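Local coordinates for protein putative mandelate racemase (PDB 2OX4) that belongs to the mandelate racemase branch of the enolase superfamily, binds magnesium and probably acts as a lyase, perhaps a dehydratase, at residues C[307-318]-C[332-342]. Residues are numbered along the deposited sequence; the frame is centred on the assembly and turned at random.
Sequences AHIFEVTVQAHV and EIAIPNFCIHE
The Glu332 carboxylate reaches from the end of its helix to tie together Ala316 and His341, on two segments whose backbones are not directly hydrogen-bonded there. Its OE2 accepts from Ala316 N at 2.9 Å, on the anti side, while OE1, lying in the plane of the His341 ring, accepts from His341 ND1 (2.5 Å) through its syn lone pair. A water bridges Glu332 OE2, Ala316 O and Glu342 N, linking the two backbones. True pairing is limited to the single bridge of Val314 with Phe338, where Cys339 N gives a nearly straight bond to Val314 O (2.8 Å) and Val314 N a weak one to Asn337 O. Asn337 places CG between its backbone N and carbonyl carbon (chi1 56°), which brings ND2 to Val312 O at 3.0 Å, close to its own amide plane; Ala304 O is a second acceptor. Beyond the bridge, Glu342 OE1 takes Val318 N from above the carboxylate plane at 3.2 Å, and its OE2 turns to Lys166 and Ser131. His317, hydrogen-bonded to Asp290, lies near the magnesium ligand Glu267. The contact thus helps close the enolase-superfamily barrel: strand 313-314 runs parallel to 286-287, strand 341-344 pairs with 126-131, and helix 322-333 connects the two.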
loop_
_atom_site.group_PDB
_atom_site.type_symbol
_atom_site.label_atom_id
_atom_site.label_comp_id
_atom_site.label_asym_id
_atom_site.label_seq_id
_atom_site.Cartn_x
_atom_site.Cartn_y
_atom_site.Cartn_z
ATOM N N ALA C 307 20.185 9.044 -6.363
ATOM C CA ALA C 307 19.654 8.445 -7.595
ATOM C C ALA C 307 20.363 7.123 -7.926
ATOM O O ALA C 307 19.742 6.192 -8.422
ATOM C CB ALA C 307 19.770 9.416 -8.773
ATOM N N HIS C 308 21.662 7.054 -7.632
ATOM C CA HIS C 308 22.465 5.858 -7.871
ATOM C C HIS C 308 21.912 4.589 -7.194
ATOM O O HIS C 308 21.983 3.507 -7.793
ATOM C CB HIS C 308 23.917 6.112 -7.438
ATOM C CG HIS C 308 24.897 5.097 -7.946
ATOM N ND1 HIS C 308 24.853 4.591 -9.227
ATOM C CD2 HIS C 308 25.965 4.517 -7.347
ATOM C CE1 HIS C 308 25.853 3.739 -9.397
ATOM N NE2 HIS C 308 26.542 3.678 -8.271
ATOM N N ILE C 309 21.346 4.744 -5.983
ATOM C CA ILE C 309 20.742 3.638 -5.210
ATOM C C ILE C 309 19.588 3.005 -5.974
ATOM O O ILE C 309 19.259 1.833 -5.780
ATOM C CB ILE C 309 20.162 4.147 -3.847
ATOM C CG1 ILE C 309 21.226 4.916 -3.070
ATOM C CG2 ILE C 309 19.649 2.994 -2.999
ATOM C CD1 ILE C 309 22.563 4.297 -3.175
ATOM N N PHE C 310 18.964 3.805 -6.832
ATOM C CA PHE C 310 17.762 3.397 -7.537
ATOM C C PHE C 310 18.057 3.004 -8.994
ATOM O O PHE C 310 17.123 2.807 -9.780
ATOM C CB PHE C 310 16.726 4.530 -7.477
ATOM C CG PHE C 310 16.236 4.812 -6.080
ATOM C CD1 PHE C 310 15.153 4.117 -5.560
ATOM C CD2 PHE C 310 16.870 5.764 -5.286
ATOM C CE1 PHE C 310 14.709 4.369 -4.254
ATOM C CE2 PHE C 310 16.433 6.020 -3.983
ATOM C CZ PHE C 310 15.355 5.316 -3.476
ATOM N N GLU C 311 19.346 2.863 -9.323
ATOM C CA GLU C 311 19.806 2.544 -10.694
ATOM C C GLU C 311 19.239 3.555 -11.704
ATOM O O GLU C 311 18.634 3.207 -12.736
ATOM C CB GLU C 311 19.518 1.073 -11.083
ATOM C CG GLU C 311 20.375 0.083 -10.267
ATOM C CD GLU C 311 20.114 -1.395 -10.562
ATOM O OE1 GLU C 311 19.074 -1.724 -11.187
ATOM O OE2 GLU C 311 20.971 -2.229 -10.150
ATOM N N VAL C 312 19.443 4.817 -11.365
ATOM C CA VAL C 312 19.042 5.944 -12.188
ATOM C C VAL C 312 20.339 6.645 -12.570
ATOM O O VAL C 312 21.271 6.715 -11.764
ATOM C CB VAL C 312 18.124 6.903 -11.381
ATOM C CG1 VAL C 312 17.859 8.207 -12.129
ATOM C CG2 VAL C 312 16.785 6.220 -11.040
ATOM N N THR C 313 20.422 7.135 -13.804
ATOM C CA THR C 313 21.639 7.843 -14.207
ATOM C C THR C 313 21.339 9.308 -14.455
ATOM O O THR C 313 20.190 9.721 -14.355
ATOM C CB THR C 313 22.321 7.187 -15.416
ATOM O OG1 THR C 313 21.451 7.213 -16.540
ATOM C CG2 THR C 313 22.723 5.749 -15.092
ATOM N N VAL C 314 22.377 10.094 -14.741
ATOM C CA VAL C 314 22.283 11.540 -14.644
ATOM C C VAL C 314 22.758 12.204 -15.935
ATOM O O VAL C 314 23.802 11.847 -16.486
ATOM C CB VAL C 314 23.108 12.092 -13.448
ATOM C CG1 VAL C 314 22.835 13.583 -13.262
ATOM C CG2 VAL C 314 22.788 11.316 -12.159
ATOM N N GLN C 315 21.978 13.165 -16.414
ATOM C CA GLN C 315 22.462 14.120 -17.422
ATOM C C GLN C 315 22.126 15.510 -16.905
ATOM O O GLN C 315 20.957 15.851 -16.825
ATOM C CB GLN C 315 21.724 13.885 -18.764
ATOM C CG GLN C 315 21.895 15.044 -19.801
ATOM C CD GLN C 315 20.572 15.648 -20.239
ATOM O OE1 GLN C 315 19.770 15.003 -20.918
ATOM N NE2 GLN C 315 20.337 16.895 -19.850
ATOM N N ALA C 316 23.129 16.316 -16.559
ATOM C CA ALA C 316 22.846 17.667 -16.097
ATOM C C ALA C 316 22.049 18.390 -17.181
ATOM O O ALA C 316 22.365 18.288 -18.367
ATOM C CB ALA C 316 24.114 18.423 -15.778
ATOM N N HIS C 317 21.015 19.106 -16.772
ATOM C CA HIS C 317 20.388 20.066 -17.671
ATOM C C HIS C 317 21.307 21.262 -17.821
ATOM O O HIS C 317 21.715 21.873 -16.824
ATOM C CB HIS C 317 19.038 20.518 -17.137
ATOM C CG HIS C 317 18.414 21.610 -17.943
ATOM N ND1 HIS C 317 18.491 22.937 -17.578
ATOM C CD2 HIS C 317 17.708 21.576 -19.098
ATOM C CE1 HIS C 317 17.862 23.674 -18.476
ATOM N NE2 HIS C 317 17.378 22.873 -19.408
ATOM N N VAL C 318 21.636 21.593 -19.067
ATOM C CA VAL C 318 22.556 22.700 -19.333
ATOM C C VAL C 318 21.968 23.589 -20.418
ATOM O O VAL C 318 21.781 23.148 -21.558
ATOM C CB VAL C 318 23.952 22.192 -19.791
ATOM C CG1 VAL C 318 24.918 23.373 -19.956
ATOM C CG2 VAL C 318 24.517 21.207 -18.776
ATOM N N GLU C 332 29.486 16.442 -13.562
ATOM C CA GLU C 332 29.256 15.194 -14.277
ATOM C C GLU C 332 30.438 14.242 -14.292
ATOM O O GLU C 332 30.256 13.026 -14.192
ATOM C CB GLU C 332 28.813 15.472 -15.701
ATOM C CG GLU C 332 27.399 16.041 -15.788
ATOM C CD GLU C 332 27.024 16.422 -17.207
ATOM O OE1 GLU C 332 27.894 16.930 -17.954
ATOM O OE2 GLU C 332 25.857 16.209 -17.582
ATOM N N ILE C 333 31.653 14.773 -14.435
ATOM C CA ILE C 333 32.828 13.895 -14.462
ATOM C C ILE C 333 33.068 13.257 -13.088
ATOM O O ILE C 333 33.660 12.183 -12.995
ATOM C CB ILE C 333 34.103 14.621 -14.993
ATOM C CG1 ILE C 333 35.083 13.601 -15.591
ATOM C CG2 ILE C 333 34.767 15.464 -13.913
ATOM C CD1 ILE C 333 35.797 14.098 -16.822
ATOM N N ALA C 334 32.575 13.908 -12.032
ATOM C CA ALA C 334 32.805 13.438 -10.658
ATOM C C ALA C 334 31.794 12.402 -10.142
ATOM O O ALA C 334 31.919 11.938 -8.998
ATOM C CB ALA C 334 32.861 14.613 -9.693
ATOM N N ILE C 335 30.794 12.050 -10.946
ATOM C CA ILE C 335 29.783 11.072 -10.483
ATOM C C ILE C 335 29.912 9.750 -11.259
ATOM O O ILE C 335 30.216 9.769 -12.453
ATOM C CB ILE C 335 28.313 11.625 -10.577
ATOM C CG1 ILE C 335 27.957 12.034 -12.016
ATOM C CG2 ILE C 335 28.093 12.796 -9.583
ATOM C CD1 ILE C 335 26.451 12.315 -12.244
ATOM N N PRO C 336 29.700 8.602 -10.585
ATOM C CA PRO C 336 29.752 7.307 -11.280
ATOM C C PRO C 336 28.571 7.042 -12.224
ATOM O O PRO C 336 28.746 6.349 -13.238
ATOM C CB PRO C 336 29.782 6.286 -10.134
ATOM C CG PRO C 336 29.087 6.967 -9.005
ATOM C CD PRO C 336 29.451 8.432 -9.141
ATOM N N ASN C 337 27.396 7.602 -11.913
ATOM C CA ASN C 337 26.172 7.300 -12.646
ATOM C C ASN C 337 25.828 8.357 -13.702
ATOM O O ASN C 337 24.710 8.836 -13.787
ATOM C CB ASN C 337 24.973 7.000 -11.701
ATOM C CG ASN C 337 24.676 8.140 -10.695
ATOM O OD1 ASN C 337 25.578 8.858 -10.268
ATOM N ND2 ASN C 337 23.396 8.279 -10.299
ATOM N N PHE C 338 26.812 8.722 -14.513
ATOM C CA PHE C 338 26.618 9.693 -15.589
ATOM C C PHE C 338 26.073 9.002 -16.843
ATOM O O PHE C 338 26.548 7.930 -17.212
ATOM C CB PHE C 338 27.973 10.370 -15.895
ATOM C CG PHE C 338 28.000 11.162 -17.183
ATOM C CD1 PHE C 338 27.394 12.409 -17.260
ATOM C CD2 PHE C 338 28.672 10.668 -18.299
ATOM C CE1 PHE C 338 27.439 13.156 -18.445
ATOM C CE2 PHE C 338 28.721 11.398 -19.487
ATOM C CZ PHE C 338 28.105 12.642 -19.557
ATOM N N CYS C 339 25.087 9.624 -17.501
ATOM C CA CYS C 339 24.509 9.088 -18.741
ATOM C C CYS C 339 25.160 9.736 -19.989
ATOM O O CYS C 339 25.822 9.061 -20.793
ATOM C CB CYS C 339 22.988 9.332 -18.766
ATOM S SG CYS C 339 22.212 8.795 -20.301
ATOM N N ILE C 340 24.977 11.043 -20.126
ATOM C CA ILE C 340 25.321 11.775 -21.363
ATOM C C ILE C 340 25.258 13.274 -21.047
ATOM O O ILE C 340 24.605 13.681 -20.074
ATOM C CB ILE C 340 24.383 11.380 -22.541
ATOM C CG1 ILE C 340 24.966 11.834 -23.889
ATOM C CG2 ILE C 340 22.934 11.854 -22.303
ATOM C CD1 ILE C 340 24.225 11.267 -25.093
ATOM N N HIS C 341 25.975 14.086 -21.819
ATOM C CA HIS C 341 25.994 15.537 -21.598
ATOM C C HIS C 341 25.190 16.284 -22.675
ATOM O O HIS C 341 25.314 16.007 -23.869
ATOM C CB HIS C 341 27.439 16.062 -21.552
ATOM C CG HIS C 341 27.524 17.548 -21.372
ATOM N ND1 HIS C 341 27.616 18.142 -20.133
ATOM C CD2 HIS C 341 27.491 18.560 -22.274
ATOM C CE1 HIS C 341 27.650 19.454 -20.277
ATOM N NE2 HIS C 341 27.575 19.735 -21.567
ATOM N N GLU C 342 24.365 17.229 -22.241
ATOM C CA GLU C 342 23.555 18.035 -23.141
ATOM C C GLU C 342 24.365 19.225 -23.633
ATOM O O GLU C 342 24.829 20.052 -22.830
ATOM C CB GLU C 342 22.327 18.569 -22.409
ATOM C CG GLU C 342 21.495 19.488 -23.280
ATOM C CD GLU C 342 20.218 19.965 -22.613
ATOM O OE1 GLU C 342 20.145 20.012 -21.360
ATOM O OE2 GLU C 342 19.284 20.308 -23.362
HETATM O O HOH W 1 17.916 18.432 -20.351
HETATM O O HOH W 2 24.614 17.814 -19.524
HETATM O O HOH W 3 24.581 23.128 -23.153
#